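PDB 4PW0: Alpha/beta hydrolase fold protein from Chitinophaga pinensis, which is probably a hydrolase of the alpha/beta fold using a serine nucleophile, its natural substrate being unknown. Local coordinates for residues M237-S242 / L254-D259. Sequence-based numbering, arbitrary orientation.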
loop_
_atom_site.group_PDB
_atom_site.type_symbol
_atom_site.label_atom_id
_atom_site.label_comp_id
_atom_site.label_asym_id
_atom_site.label_seq_id
_atom_site.Cartn_x
_atom_site.Cartn_y
_atom_site.Cartn_z
HETATM N N MSE A 237 10.511 14.054 -6.800
HETATM C CA MSE A 237 9.514 14.469 -5.825
HETATM C C MSE A 237 9.906 14.174 -4.381
HETATM O O MSE A 237 9.255 14.731 -3.486
HETATM C CB MSE A 237 8.211 13.728 -6.089
HETATM C CG MSE A 237 7.598 13.987 -7.459
HETATM SE SE MSE A 237 6.948 15.831 -7.601
HETATM C CE MSE A 237 6.225 15.707 -9.392
ATOM N N ASP A 238 10.897 13.294 -4.185
ATOM C CA ASP A 238 11.364 12.722 -2.882
ATOM C C ASP A 238 10.262 11.764 -2.367
ATOM O O ASP A 238 9.169 12.207 -2.005
ATOM C CB ASP A 238 11.719 13.821 -1.858
ATOM C CG ASP A 238 12.378 13.269 -0.601
ATOM O OD1 ASP A 238 12.286 12.060 -0.318
ATOM O OD2 ASP A 238 13.065 14.075 0.082
ATOM N N THR A 239 10.570 10.488 -2.301
ATOM C CA THR A 239 9.637 9.522 -1.780
ATOM C C THR A 239 9.077 9.939 -0.426
ATOM O O THR A 239 7.899 9.697 -0.155
ATOM C CB THR A 239 10.291 8.160 -1.748
ATOM O OG1 THR A 239 10.495 7.746 -3.107
ATOM C CG2 THR A 239 9.454 7.120 -1.002
ATOM N N TYR A 240 9.899 10.548 0.437
ATOM C CA TYR A 240 9.397 10.910 1.757
ATOM C C TYR A 240 8.250 11.878 1.712
ATOM O O TYR A 240 7.383 11.890 2.595
ATOM C CB TYR A 240 10.537 11.475 2.616
ATOM C CG TYR A 240 10.136 11.625 4.058
ATOM C CD1 TYR A 240 10.130 10.568 4.898
ATOM C CD2 TYR A 240 9.702 12.834 4.509
ATOM C CE1 TYR A 240 9.722 10.696 6.215
ATOM C CE2 TYR A 240 9.263 12.998 5.824
ATOM C CZ TYR A 240 9.298 11.922 6.668
ATOM O OH TYR A 240 8.878 12.027 7.980
ATOM N N ASN A 241 8.178 12.670 0.653
ATOM C CA ASN A 241 7.037 13.580 0.500
ATOM C C ASN A 241 5.688 12.882 0.291
ATOM O O ASN A 241 4.631 13.492 0.527
ATOM C CB ASN A 241 7.294 14.627 -0.561
ATOM C CG ASN A 241 8.274 15.658 -0.081
ATOM O OD1 ASN A 241 8.245 16.053 1.107
ATOM N ND2 ASN A 241 9.115 16.130 -0.976
ATOM N N SER A 242 5.712 11.613 -0.123
ATOM C CA SER A 242 4.491 10.834 -0.180
ATOM C C SER A 242 4.098 10.342 1.211
ATOM O O SER A 242 2.885 10.255 1.530
ATOM C CB SER A 242 4.621 9.690 -1.176
ATOM O OG SER A 242 4.637 10.202 -2.513
ATOM N N LEU A 254 -1.500 4.853 1.883
ATOM C CA LEU A 254 -0.233 4.944 1.159
ATOM C C LEU A 254 0.175 3.570 0.674
ATOM O O LEU A 254 0.083 2.588 1.443
ATOM C CB LEU A 254 0.889 5.437 2.096
ATOM C CG LEU A 254 2.262 5.638 1.500
ATOM C CD1 LEU A 254 2.280 6.719 0.447
ATOM C CD2 LEU A 254 3.269 5.947 2.602
ATOM N N SER A 255 0.708 3.490 -0.539
ATOM C CA SER A 255 1.428 2.314 -1.051
ATOM C C SER A 255 2.790 2.754 -1.573
ATOM O O SER A 255 2.854 3.665 -2.403
ATOM C CB SER A 255 0.638 1.697 -2.235
ATOM O OG SER A 255 -0.525 0.934 -1.866
ATOM N N LEU A 256 3.854 2.116 -1.089
ATOM C CA LEU A 256 5.178 2.318 -1.654
ATOM C C LEU A 256 5.658 1.023 -2.312
ATOM O O LEU A 256 5.534 -0.078 -1.748
ATOM C CB LEU A 256 6.202 2.754 -0.615
ATOM C CG LEU A 256 5.905 4.015 0.165
ATOM C CD1 LEU A 256 7.040 4.321 1.124
ATOM C CD2 LEU A 256 5.638 5.172 -0.761
ATOM N N TYR A 257 6.198 1.190 -3.520
ATOM C CA TYR A 257 6.607 0.053 -4.358
ATOM C C TYR A 257 8.138 -0.117 -4.393
ATOM O O TYR A 257 8.857 0.877 -4.435
ATOM C CB TYR A 257 6.069 0.189 -5.798
ATOM C CG TYR A 257 4.561 0.238 -5.955
ATOM C CD1 TYR A 257 3.693 -0.138 -4.952
ATOM C CD2 TYR A 257 4.009 0.606 -7.184
ATOM C CE1 TYR A 257 2.301 -0.129 -5.120
ATOM C CE2 TYR A 257 2.651 0.631 -7.352
ATOM C CZ TYR A 257 1.806 0.287 -6.363
ATOM O OH TYR A 257 0.428 0.329 -6.589
ATOM N N PRO A 258 8.606 -1.362 -4.375
ATOM C CA PRO A 258 10.055 -1.592 -4.163
ATOM C C PRO A 258 10.910 -1.332 -5.377
ATOM O O PRO A 258 10.505 -1.587 -6.534
ATOM C CB PRO A 258 10.098 -3.074 -3.802
ATOM C CG PRO A 258 8.870 -3.673 -4.444
ATOM C CD PRO A 258 7.816 -2.595 -4.292
ATOM N N ASP A 259 12.130 -0.872 -5.106
ATOM C CA ASP A 259 13.167 -0.695 -6.146
ATOM C C ASP A 259 12.608 0.029 -7.359
ATOM O O ASP A 259 12.818 -0.392 -8.507
ATOM C CB ASP A 259 13.828 -2.008 -6.542
ATOM C CG ASP A 259 15.095 -1.786 -7.379
ATOM O OD1 ASP A 259 15.774 -0.772 -7.161
ATOM O OD2 ASP A 259 15.316 -2.676 -8.216
#
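With CG swung anti to the backbone N (chi1 -178°), L254 leans toward S242 from strand 252-257, the outermost of this chain's sheet, and its CD1 branch makes the touch. That methyl comes to 3.7 Å from O of S242 and 4.1 Å from CB of the same serine, so it meets backbone and side-chain root together and does so purely by van der Waals contact. Two residues along the strand, L256 takes the other common leucine shape: CG lies beside the backbone N (chi1 -57°) and CD1 meets the CG2 methyl of T239 at 4.3 Å, a light touch between methyl ends. The two leucines thus present the same strand face to the turn leading into helix 240-248 and its first residues, the layering expected where a helix lies over a sheet in the beta-alpha-beta crossover from strand 226-231 to strand 252-257 of an alpha/beta hydrolase.

Hydrogen bonding shapes the helix side from within. D238 caps the turn, OD1 accepting from N of Y240 at 2.9 Å, with the donor standing above the carboxylate plane. The N241 amide reaches back, ND2 giving a fairly straight bond (165°) to O of M237 at 2.9 Å, with that oxygen close to the plane of the N241 amide. The sheet continues across the interface, where L254 to L256 pair antiparallel with a strand of the second subunit, whose F246 also packs on L256.

A small, buried van der Waals contact, one methyl against a backbone carbonyl and one against a methyl, therefore joins the segments without a directional bond; T239 offers CG2 to L256 while its OG1 is satisfied by O of G231 and N of D234, the latter a candidate acid of a Ser-His-Asp triad with S110 and H262.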